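PDB 4D05: Atp-dependent DNA ligase from Psychromonas sp., which probably seals nicks in double-stranded DNA at the expense of ATP, passing through an enzyme-adenylate intermediate. Local coordinates for residues Leu39-Lys42 / Gln43-Phe47; Ser103-Phe107 / Glu108-Asn112. All blocks are in the same frame, centred on the assembly; numbering follows the deposited sequence.

Both contacts are local, between residues close along the chain within the ATP-dependent ligase domain, with centres 24 Å apart and nearest atoms about 15 Å apart, so they do not touch. They relate to the same mixed sheet: contact 1 is edge strand 39-40 and the turn that follows it, whereas contact 2 is the last part of the loop between strand 94-99 and helix 107-121, and the helix start. Each is partly buried. In contact 1, Leu-39 and Ser-41 are buried while Lys-42 and Gln-43 are exposed, and backbone bonds and a serine hydroxyl do most of the work. Contact 2 depends on a buried arginine and on Phe-107 and Ile-111, with Glu-108 and Gln-109 outside.

Contact 1 of 2, residues Leu39-Lys42 / Gln43-Phe47; sequences LISK and QGNIF. With SO4 (sulfate ion), chain F.
The phenyl ring of Phe-47 lies obliquely across the backbone of Leu-39, Ile-40 and Ser-41. Its CD2 sits 3.8 Å from CB of Leu-39, and at the far end CZ comes within 3.4 Å of CB of Ser-41. With CG anti to its own carbonyl carbon (chi1 -67°), the ring points back toward the turn, alongside residues 39-41. The other flat groups, the amides of Gln-43 and Asn-45, turn their oxygens toward Ser-41 OG. That hydroxyl accepts the N-H of Asn-45 (N to OG 3.0 Å) and lies 2.9 Å from Gln-43 OE1, an approach made possible by the bend of the glutamine chain at chi2 (85°). Asn-45 OD1 is also near, so which oxygen takes the serine proton is left unsettled.

Residues Ser-41 to Gly-44 form a type I turn, closed by Gly-44 N to Ser-41 O at 2.9 Å. Gly-44, with its positive phi, then completes a G1 beta bulge: Ser-41 N bonds to Asn-45 O at 2.8 Å, nearly straight. Beyond it Ile-40 and Ile-46 form a non-hydrogen-bonded pair, followed by Phe-47 N to Leu-39 O at 2.9 Å. From the turn Lys-42 reaches out, its NZ 2.9 Å from O2 of a sulfate, probably from the crystallisation liquor, that Lys-174 and Arg-168 also bind; the lysine side chain lies near the bound AMP. The hairpin lies beside strand 30-34: Ile-40 pairs by backbone with Tyr-33, Phe-47 packs on Ile-30 and Ala-32, and Leu-39 reaches Trp-34 and helix 51-54.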
loop_
_atom_site.group_PDB
_atom_site.type_symbol
_atom_site.label_atom_id
_atom_site.label_comp_id
_atom_site.label_asym_id
_atom_site.label_seq_id
_atom_site.Cartn_x
_atom_site.Cartn_y
_atom_site.Cartn_z
ATOM N N LEU A 39 -18.349 11.284 3.817
ATOM C CA LEU A 39 -17.153 10.547 3.425
ATOM C C LEU A 39 -16.857 10.820 1.954
ATOM O O LEU A 39 -17.758 10.723 1.110
ATOM C CB LEU A 39 -17.359 9.033 3.629
ATOM C CG LEU A 39 -17.491 8.599 5.081
ATOM C CD1 LEU A 39 -18.007 7.179 5.185
ATOM C CD2 LEU A 39 -16.146 8.719 5.784
ATOM N N ILE A 40 -15.600 11.134 1.671
ATOM C CA ILE A 40 -15.158 11.522 0.343
ATOM C C ILE A 40 -14.026 10.629 -0.154
ATOM O O ILE A 40 -13.068 10.360 0.575
ATOM C CB ILE A 40 -14.682 13.007 0.339
ATOM C CG1 ILE A 40 -15.803 13.921 0.918
ATOM C CG2 ILE A 40 -14.218 13.423 -1.040
ATOM C CD1 ILE A 40 -15.427 15.306 1.057
ATOM N N SER A 41 -14.116 10.193 -1.411
ATOM C CA SER A 41 -13.097 9.317 -1.997
ATOM C C SER A 41 -11.858 10.091 -2.405
ATOM O O SER A 41 -11.875 11.297 -2.460
ATOM C CB SER A 41 -13.647 8.607 -3.235
ATOM O OG SER A 41 -13.664 9.499 -4.357
ATOM N N LYS A 42 -10.769 9.374 -2.708
ATOM C CA LYS A 42 -9.543 10.057 -3.105
ATOM C C LYS A 42 -9.708 10.921 -4.348
ATOM O O LYS A 42 -8.947 11.885 -4.545
ATOM C CB LYS A 42 -8.413 9.063 -3.397
ATOM C CG LYS A 42 -7.816 8.442 -2.222
ATOM C CD LYS A 42 -6.914 7.248 -2.662
ATOM C CE LYS A 42 -5.701 7.654 -3.429
ATOM N NZ LYS A 42 -4.873 6.430 -3.749
ATOM N N GLN A 43 -10.684 10.560 -5.180
ATOM C CA GLN A 43 -10.971 11.255 -6.412
ATOM C C GLN A 43 -11.945 12.411 -6.222
ATOM O O GLN A 43 -12.244 13.151 -7.170
ATOM C CB GLN A 43 -11.553 10.267 -7.436
ATOM C CG GLN A 43 -10.707 9.018 -7.695
ATOM C CD GLN A 43 -10.970 7.896 -6.663
ATOM O OE1 GLN A 43 -12.066 7.768 -6.082
ATOM N NE2 GLN A 43 -9.959 7.097 -6.435
ATOM N N GLY A 44 -12.440 12.580 -5.003
ATOM C CA GLY A 44 -13.371 13.659 -4.712
ATOM C C GLY A 44 -14.848 13.300 -4.778
ATOM O O GLY A 44 -15.698 14.183 -4.672
ATOM N N ASN A 45 -15.175 12.027 -4.922
ATOM C CA ASN A 45 -16.565 11.601 -4.949
ATOM C C ASN A 45 -17.121 11.494 -3.535
ATOM O O ASN A 45 -16.492 10.904 -2.666
ATOM C CB ASN A 45 -16.690 10.189 -5.568
ATOM C CG ASN A 45 -16.094 10.072 -6.955
ATOM O OD1 ASN A 45 -14.994 9.518 -7.154
ATOM N ND2 ASN A 45 -16.804 10.565 -7.919
ATOM N N ILE A 46 -18.334 11.977 -3.315
ATOM C CA ILE A 46 -18.972 11.786 -2.032
ATOM C C ILE A 46 -19.617 10.393 -2.008
ATOM O O ILE A 46 -20.477 10.095 -2.842
ATOM C CB ILE A 46 -20.026 12.871 -1.764
ATOM C CG1 ILE A 46 -19.387 14.274 -1.795
ATOM C CG2 ILE A 46 -20.754 12.590 -0.427
ATOM C CD1 ILE A 46 -20.417 15.391 -1.910
ATOM N N PHE A 47 -19.142 9.517 -1.114
ATOM C CA PHE A 47 -19.746 8.181 -0.980
ATOM C C PHE A 47 -21.193 8.294 -0.543
ATOM O O PHE A 47 -21.540 9.190 0.243
ATOM C CB PHE A 47 -19.003 7.319 0.043
ATOM C CG PHE A 47 -17.604 6.950 -0.367
ATOM C CD1 PHE A 47 -17.385 5.977 -1.319
ATOM C CD2 PHE A 47 -16.511 7.578 0.199
ATOM C CE1 PHE A 47 -16.090 5.631 -1.699
ATOM C CE2 PHE A 47 -15.211 7.233 -0.164
ATOM C CZ PHE A 47 -14.985 6.261 -1.114
HETATM S S SO4 F . -1.055 6.213 -2.692
HETATM O O1 SO4 F . -1.218 4.757 -2.779
HETATM O O2 SO4 F . -2.328 6.878 -2.348
HETATM O O3 SO4 F . -0.095 6.559 -1.636
HETATM O O4 SO4 F . -0.580 6.725 -3.988
HETATM O O HOH W 1 -20.773 10.182 2.787
#

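Contact 2 of 2, residues Ser103-Phe107 / Glu108-Asn112; sequences STVSF and EQRIN
Arg-110 folds back over the residues that lead into its own helix, starting with CB, which rests 3.5 Å from the carbonyl O of Phe-107. CG passes Ser-106 O at 3.3 Å, and CD lies against Ser-103, 3.2 Å from its OG. There the chain bends (chi3 -41°), bringing the guanidinium against the first residues of the helix: Phe-107 CA sits over the centre of one face, 3.6 Å above the plane. NE forms a salt bridge with Asp-99. NH1 gives a hydrogen bond to Val-105 O at 2.8 Å, lying in the carbonyl plane while the oxygen lies in the guanidinium plane; it also bonds Ala-162 O. NH2 comes within 3.5 Å of Phe-107 CD1, the ring and guanidinium planes standing 61° apart. These partners fix the position and rotation of the buried guanidinium.

Phe-107 also meets Ile-111 one turn along. CG1 of Ile-111 stands over the ring face in a CH-pi contact, 3.9 Å from the centroid, and CD1 is 3.5 Å from CE2 of the ring, which also stacks with His-158. The first helical backbone bonds are Arg-110 N to Ser-106 O and Ile-111 N to Phe-107 O. Ser-103 OG accepts from Val-105 N, an ST turn just before the helix. This is the N-terminal end of helix 107-121, with Ser-106 at the N-cap and Arg-110 tying it to Asp-99 at the end of strand 94-99 in the ligase domain.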
loop_
_atom_site.group_PDB
_atom_site.type_symbol
_atom_site.label_atom_id
_atom_site.label_comp_id
_atom_site.label_asym_id
_atom_site.label_seq_id
_atom_site.Cartn_x
_atom_site.Cartn_y
_atom_site.Cartn_z
ATOM N N SER A 103 -5.774 18.321 12.085
ATOM C CA SER A 103 -5.071 18.514 13.350
ATOM C C SER A 103 -3.759 19.259 13.126
ATOM O O SER A 103 -3.095 19.081 12.092
ATOM C CB SER A 103 -4.743 17.172 13.967
ATOM O OG SER A 103 -3.858 17.316 15.064
ATOM N N THR A 104 -3.360 20.036 14.122
ATOM C CA THR A 104 -2.099 20.778 14.036
ATOM C C THR A 104 -1.062 20.311 15.050
ATOM O O THR A 104 -0.051 20.987 15.259
ATOM C CB THR A 104 -2.303 22.280 14.219
ATOM O OG1 THR A 104 -2.998 22.521 15.441
ATOM C CG2 THR A 104 -3.118 22.851 13.011
ATOM N N VAL A 105 -1.280 19.155 15.648
ATOM C CA VAL A 105 -0.294 18.606 16.579
ATOM C C VAL A 105 0.385 17.361 15.983
ATOM O O VAL A 105 0.053 16.915 14.864
ATOM C CB VAL A 105 -0.904 18.280 17.970
ATOM C CG1 VAL A 105 -1.361 19.587 18.707
ATOM C CG2 VAL A 105 -2.043 17.302 17.875
ATOM N N SER A 106 1.351 16.825 16.718
ATOM C CA SER A 106 2.149 15.695 16.239
ATOM C C SER A 106 1.323 14.424 16.141
ATOM O O SER A 106 0.309 14.280 16.797
ATOM C CB SER A 106 3.268 15.408 17.262
ATOM O OG SER A 106 2.668 14.940 18.486
ATOM N N PHE A 107 1.790 13.463 15.345
ATOM C CA PHE A 107 1.016 12.243 15.131
ATOM C C PHE A 107 0.775 11.482 16.442
ATOM O O PHE A 107 -0.258 10.895 16.624
ATOM C CB PHE A 107 1.706 11.340 14.100
ATOM C CG PHE A 107 0.883 10.124 13.744
ATOM C CD1 PHE A 107 -0.407 10.267 13.254
ATOM C CD2 PHE A 107 1.377 8.847 13.912
ATOM C CE1 PHE A 107 -1.181 9.155 12.945
ATOM C CE2 PHE A 107 0.606 7.763 13.588
ATOM C CZ PHE A 107 -0.681 7.923 13.099
ATOM N N GLU A 108 1.738 11.486 17.357
ATOM C CA GLU A 108 1.548 10.837 18.643
ATOM C C GLU A 108 0.293 11.343 19.373
ATOM O O GLU A 108 -0.485 10.559 19.904
ATOM C CB GLU A 108 2.790 11.013 19.506
ATOM C CG GLU A 108 2.699 10.243 20.773
ATOM C CD GLU A 108 4.037 10.180 21.445
ATOM O OE1 GLU A 108 4.852 9.299 21.051
ATOM O OE2 GLU A 108 4.302 11.061 22.298
ATOM N N GLN A 109 0.100 12.664 19.415
ATOM C CA GLN A 109 -1.124 13.204 20.025
ATOM C C GLN A 109 -2.353 12.927 19.193
ATOM O O GLN A 109 -3.449 12.812 19.725
ATOM C CB GLN A 109 -0.986 14.703 20.283
ATOM C CG GLN A 109 -0.134 15.020 21.511
ATOM C CD GLN A 109 -0.143 16.501 21.894
ATOM O OE1 GLN A 109 -0.995 17.265 21.469
ATOM N NE2 GLN A 109 0.791 16.887 22.745
ATOM N N ARG A 110 -2.195 12.839 17.878
ATOM C CA ARG A 110 -3.331 12.499 17.049
ATOM C C ARG A 110 -3.799 11.077 17.355
ATOM O O ARG A 110 -4.973 10.831 17.406
ATOM C CB ARG A 110 -3.016 12.690 15.565
ATOM C CG ARG A 110 -2.653 14.134 15.286
ATOM C CD ARG A 110 -2.531 14.664 13.916
ATOM N NE ARG A 110 -1.889 13.861 12.911
ATOM C CZ ARG A 110 -0.685 14.046 12.376
ATOM N NH1 ARG A 110 0.195 14.915 12.856
ATOM N NH2 ARG A 110 -0.317 13.262 11.381
ATOM N N ILE A 111 -2.878 10.138 17.555
ATOM C CA ILE A 111 -3.274 8.786 17.937
ATOM C C ILE A 111 -4.062 8.798 19.240
ATOM O O ILE A 111 -5.086 8.147 19.389
ATOM C CB ILE A 111 -2.046 7.888 18.118
ATOM C CG1 ILE A 111 -1.340 7.647 16.771
ATOM C CG2 ILE A 111 -2.441 6.578 18.744
ATOM C CD1 ILE A 111 -0.002 6.942 16.936
ATOM N N ASN A 112 -3.584 9.564 20.214
ATOM C CA ASN A 112 -4.290 9.604 21.484
ATOM C C ASN A 112 -5.715 10.132 21.315
ATOM O O ASN A 112 -6.664 9.599 21.893
ATOM C CB ASN A 112 -3.502 10.432 22.485
ATOM C CG ASN A 112 -3.967 10.220 23.874
ATOM O OD1 ASN A 112 -4.900 10.898 24.309
ATOM N ND2 ASN A 112 -3.343 9.231 24.604
#